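Local structure of endoglucanase, glycoside hydrolase family 5 protein (Cytophaga hutchinsonii, 5IHS) at residues D286-A298 / W304-V316. The protein probably hydrolyses internal beta-1,4-glucosidic bonds of cellulose as a family 5 endoglucanase built on a TIM barrel. Sequence-based numbering, arbitrary orientation. Where two conformers were deposited one is given.
Sequences DKPETASAIVPAA and WADYDLTPSGKLV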
loop_
_atom_site.group_PDB
_atom_site.type_symbol
_atom_site.label_atom_id
_atom_site.label_comp_id
_atom_site.label_asym_id
_atom_site.label_seq_id
_atom_site.Cartn_x
_atom_site.Cartn_y
_atom_site.Cartn_z
ATOM N N ASP A 286 4.936 9.392 13.984
ATOM C CA ASP A 286 5.019 10.628 14.751
ATOM C C ASP A 286 6.391 11.281 14.643
ATOM O O ASP A 286 6.743 12.124 15.470
ATOM C CB ASP A 286 4.611 10.397 16.206
ATOM C CG ASP A 286 5.662 9.677 17.010
ATOM O OD1 ASP A 286 6.394 8.854 16.415
ATOM O OD2 ASP A 286 5.736 9.930 18.238
ATOM N N LYS A 287 7.160 10.915 13.627
ATOM C CA LYS A 287 8.430 11.569 13.349
ATOM C C LYS A 287 8.177 13.035 12.992
ATOM O O LYS A 287 7.198 13.343 12.304
ATOM C CB LYS A 287 9.084 10.844 12.167
ATOM C CG LYS A 287 10.413 11.383 11.694
ATOM C CD LYS A 287 11.053 10.458 10.658
ATOM C CE LYS A 287 12.433 10.958 10.268
ATOM N NZ LYS A 287 13.070 10.109 9.234
ATOM N N PRO A 288 9.023 13.980 13.464
ATOM C CA PRO A 288 8.785 15.412 13.161
ATOM C C PRO A 288 9.220 15.810 11.753
ATOM O O PRO A 288 10.155 16.604 11.544
ATOM C CB PRO A 288 9.582 16.117 14.267
ATOM C CG PRO A 288 10.665 15.172 14.601
ATOM C CD PRO A 288 10.087 13.801 14.465
ATOM N N GLU A 289 8.506 15.261 10.764
ATOM C CA GLU A 289 8.715 15.536 9.346
ATOM C C GLU A 289 7.359 15.771 8.689
ATOM O O GLU A 289 6.329 15.303 9.176
ATOM C CB GLU A 289 9.450 14.382 8.614
ATOM C CG GLU A 289 8.620 13.089 8.392
ATOM C CD GLU A 289 9.358 11.982 7.615
ATOM O OE1 GLU A 289 10.600 12.030 7.497
ATOM O OE2 GLU A 289 8.688 11.048 7.123
ATOM N N THR A 290 7.370 16.464 7.544
ATOM C CA THR A 290 6.127 16.873 6.887
ATOM C C THR A 290 5.207 15.694 6.592
ATOM O O THR A 290 3.980 15.825 6.687
ATOM C CB THR A 290 6.460 17.569 5.566
ATOM O OG1 THR A 290 7.418 18.602 5.801
ATOM C CG2 THR A 290 5.202 18.151 4.913
ATOM N N ALA A 291 5.765 14.563 6.148
ATOM C CA ALA A 291 4.924 13.452 5.704
ATOM C C ALA A 291 4.180 12.778 6.844
ATOM O O ALA A 291 3.188 12.091 6.586
ATOM C CB ALA A 291 5.750 12.408 4.949
ATOM N N SER A 292 4.641 12.920 8.079
ATOM C CA SER A 292 3.948 12.281 9.186
ATOM C C SER A 292 2.549 12.850 9.316
ATOM O O SER A 292 2.351 14.063 9.262
ATOM C CB SER A 292 4.694 12.522 10.482
ATOM O OG SER A 292 5.935 11.852 10.445
ATOM N N ALA A 293 1.580 11.965 9.535
ATOM C CA ALA A 293 0.178 12.361 9.655
ATOM C C ALA A 293 -0.190 12.872 11.046
ATOM O O ALA A 293 -1.209 13.560 11.200
ATOM C CB ALA A 293 -0.718 11.169 9.326
ATOM N N ILE A 294 0.590 12.506 12.061
ATOM C CA ILE A 294 0.262 12.801 13.449
ATOM C C ILE A 294 1.485 13.423 14.122
ATOM O O ILE A 294 2.621 13.230 13.687
ATOM C CB ILE A 294 -0.261 11.542 14.191
ATOM C CG1 ILE A 294 0.813 10.446 14.225
ATOM C CG2 ILE A 294 -1.560 11.059 13.546
ATOM C CD1 ILE A 294 0.353 9.101 14.821
ATOM N N VAL A 295 1.237 14.204 15.173
ATOM C CA VAL A 295 2.287 14.971 15.847
ATOM C C VAL A 295 3.158 14.080 16.728
ATOM O O VAL A 295 2.741 12.983 17.120
ATOM C CB VAL A 295 1.695 16.113 16.688
ATOM C CG1 VAL A 295 0.888 17.054 15.824
ATOM C CG2 VAL A 295 0.851 15.572 17.841
ATOM N N PRO A 296 4.354 14.535 17.102
ATOM C CA PRO A 296 5.193 13.754 18.022
ATOM C C PRO A 296 4.433 13.361 19.280
ATOM O O PRO A 296 3.732 14.170 19.888
ATOM C CB PRO A 296 6.362 14.701 18.308
ATOM C CG PRO A 296 6.488 15.468 17.023
ATOM C CD PRO A 296 5.071 15.718 16.591
ATOM N N ALA A 297 4.568 12.086 19.648
ATOM C CA ALA A 297 3.966 11.477 20.833
ATOM C C ALA A 297 2.468 11.225 20.690
ATOM O O ALA A 297 1.819 10.849 21.669
ATOM C CB ALA A 297 4.264 12.243 22.129
ATOM N N ALA A 298 1.896 11.394 19.502
ATOM C CA ALA A 298 0.491 11.056 19.325
ATOM C C ALA A 298 0.239 9.620 19.775
ATOM O O ALA A 298 1.041 8.720 19.513
ATOM C CB ALA A 298 0.094 11.232 17.860
ATOM N N TRP A 304 -6.826 10.277 17.891
ATOM C CA TRP A 304 -6.146 11.548 17.663
ATOM C C TRP A 304 -7.147 12.658 17.369
ATOM O O TRP A 304 -7.947 12.566 16.427
ATOM C CB TRP A 304 -5.177 11.387 16.500
ATOM C CG TRP A 304 -4.285 10.194 16.648
ATOM C CD1 TRP A 304 -3.495 9.885 17.709
ATOM C CD2 TRP A 304 -4.106 9.151 15.693
ATOM N NE1 TRP A 304 -2.835 8.701 17.481
ATOM C CE2 TRP A 304 -3.185 8.237 16.238
ATOM C CE3 TRP A 304 -4.631 8.906 14.426
ATOM C CZ2 TRP A 304 -2.798 7.086 15.559
ATOM C CZ3 TRP A 304 -4.245 7.770 13.758
ATOM C CH2 TRP A 304 -3.325 6.885 14.317
ATOM N N ALA A 305 -7.094 13.709 18.176
ATOM C CA ALA A 305 -7.952 14.863 18.009
ATOM C C ALA A 305 -7.318 15.806 16.997
ATOM O O ALA A 305 -6.207 15.587 16.513
ATOM C CB ALA A 305 -8.181 15.544 19.357
ATOM N N ASP A 306 -8.031 16.875 16.662
ATOM C CA ASP A 306 -7.531 17.778 15.633
ATOM C C ASP A 306 -6.136 18.291 15.960
ATOM O O ASP A 306 -5.285 18.388 15.067
ATOM C CB ASP A 306 -8.511 18.921 15.428
ATOM C CG ASP A 306 -9.766 18.474 14.705
ATOM O OD1 ASP A 306 -9.771 17.352 14.131
ATOM O OD2 ASP A 306 -10.736 19.251 14.681
ATOM N N TYR A 307 -5.874 18.604 17.233
ATOM C CA TYR A 307 -4.571 19.129 17.622
ATOM C C TYR A 307 -3.464 18.083 17.549
ATOM O O TYR A 307 -2.280 18.435 17.662
ATOM C CB TYR A 307 -4.641 19.698 19.042
ATOM C CG TYR A 307 -5.370 21.024 19.198
ATOM C CD1 TYR A 307 -5.831 21.747 18.102
ATOM C CD2 TYR A 307 -5.594 21.552 20.460
ATOM C CE1 TYR A 307 -6.489 22.962 18.262
ATOM C CE2 TYR A 307 -6.239 22.768 20.626
ATOM C CZ TYR A 307 -6.685 23.472 19.521
ATOM O OH TYR A 307 -7.334 24.683 19.665
ATOM N N ASP A 308 -3.814 16.816 17.373
ATOM C CA ASP A 308 -2.855 15.731 17.249
ATOM C C ASP A 308 -2.499 15.400 15.800
ATOM O O ASP A 308 -1.661 14.513 15.570
ATOM C CB ASP A 308 -3.402 14.489 17.950
ATOM C CG ASP A 308 -3.816 14.767 19.387
ATOM O OD1 ASP A 308 -3.113 15.532 20.081
ATOM O OD2 ASP A 308 -4.864 14.239 19.831
ATOM N N LEU A 309 -3.116 16.071 14.828
ATOM C CA LEU A 309 -2.869 15.839 13.411
ATOM C C LEU A 309 -1.997 16.944 12.843
ATOM O O LEU A 309 -2.118 18.108 13.225
ATOM C CB LEU A 309 -4.180 15.812 12.620
ATOM C CG LEU A 309 -5.242 14.850 13.136
ATOM C CD1 LEU A 309 -6.432 14.853 12.214
ATOM C CD2 LEU A 309 -4.698 13.456 13.264
ATOM N N THR A 310 -1.142 16.578 11.905
ATOM C CA THR A 310 -0.334 17.543 11.173
ATOM C C THR A 310 -1.122 18.087 9.992
ATOM O O THR A 310 -2.185 17.570 9.647
ATOM C CB THR A 310 0.908 16.846 10.640
ATOM O OG1 THR A 310 0.475 15.882 9.673
ATOM C CG2 THR A 310 1.715 16.177 11.758
ATOM N N PRO A 311 -0.611 19.122 9.317
ATOM C CA PRO A 311 -1.291 19.575 8.092
ATOM C C PRO A 311 -1.456 18.463 7.071
ATOM O O PRO A 311 -2.509 18.359 6.424
ATOM C CB PRO A 311 -0.403 20.738 7.617
ATOM C CG PRO A 311 0.156 21.285 8.909
ATOM C CD PRO A 311 0.436 20.071 9.741
ATOM N N SER A 312 -0.440 17.617 6.911
ATOM C CA SER A 312 -0.548 16.500 5.982
ATOM C C SER A 312 -1.637 15.525 6.426
ATOM O O SER A 312 -2.480 15.102 5.620
ATOM C CB SER A 312 0.803 15.791 5.885
ATOM O OG SER A 312 0.758 14.732 4.948
ATOM N N GLY A 313 -1.638 15.168 7.713
ATOM C CA GLY A 313 -2.651 14.251 8.209
ATOM C C GLY A 313 -4.061 14.784 8.026
ATOM O O GLY A 313 -4.970 14.040 7.644
ATOM N N LYS A 314 -4.266 16.072 8.305
ATOM C CA LYS A 314 -5.590 16.661 8.135
ATOM C C LYS A 314 -6.038 16.589 6.683
ATOM O O LYS A 314 -7.193 16.255 6.396
ATOM C CB LYS A 314 -5.597 18.118 8.603
ATOM C CG LYS A 314 -6.816 18.882 8.118
ATOM C CD LYS A 314 -6.877 20.294 8.660
ATOM C CE LYS A 314 -8.032 21.081 8.040
ATOM N NZ LYS A 314 -9.329 20.360 8.150
ATOM N N LEU A 315 -5.143 16.921 5.751
ATOM C CA LEU A 315 -5.494 16.894 4.335
ATOM C C LEU A 315 -5.940 15.499 3.921
ATOM O O LEU A 315 -6.980 15.316 3.274
ATOM C CB LEU A 315 -4.278 17.337 3.516
ATOM C CG LEU A 315 -4.482 17.461 2.008
ATOM C CD1 LEU A 315 -3.393 18.361 1.441
ATOM C CD2 LEU A 315 -4.449 16.114 1.298
ATOM N N VAL A 316 -5.151 14.492 4.289
ATOM C CA VAL A 316 -5.412 13.126 3.856
ATOM C C VAL A 316 -6.653 12.565 4.536
ATOM O O VAL A 316 -7.479 11.896 3.899
ATOM C CB VAL A 316 -4.154 12.290 4.139
ATOM C CG1 VAL A 316 -4.422 10.821 4.018
ATOM C CG2 VAL A 316 -3.020 12.773 3.242
HETATM O O HOH W 1 2.511 17.954 7.773
HETATM O O HOH W 2 2.273 12.582 3.354
HETATM O O HOH W 3 0.412 12.365 6.164
#
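Thr-310, N-cap of the last helix of the TIM barrel, meets Ser-292 in the loop that follows barrel strand 279-284. Along the Thr-310 side chain, CB lies 3.4 Å from Ser-292 O. Thr-310 OG1, held between the backbone N and the carbonyl carbon (chi1 66°), donates to Ser-292 O at 2.6 Å, in the carbonyl plane and on a lone pair, while accepting from Gly-313 N. Thr-310 CG2, the other branch, lies 3.3 Å from Ser-292 O and also packs on Ile-294 C. A valine here would probably leave Gly-313 N at the helix start without its cap and Ser-292 O without its donor.

Alongside, the backbones join in a single bridge: Thr-310 N donates to Ala-293 O from above the carbonyl plane, and Val-295 N to Asp-308 O. Gly-313 CA comes within 3.4 Å of Ala-293 O, a CA-H...O contact. In the first turn of the helix, water joins Thr-290 O to Ser-312 N, while Ser-312 OG hydrogen-bonds Thr-251 OG1.

Beyond the bridge, Ile-294 crosses Trp-304, whose NE1 is hydrogen-bonded to Ser-299 O. Ile-294 CD1 reaches Trp-304 CZ2, and Ile-294 CG2 sits over one face of the indole, 4.0 Å from the centroid of its six-membered ring.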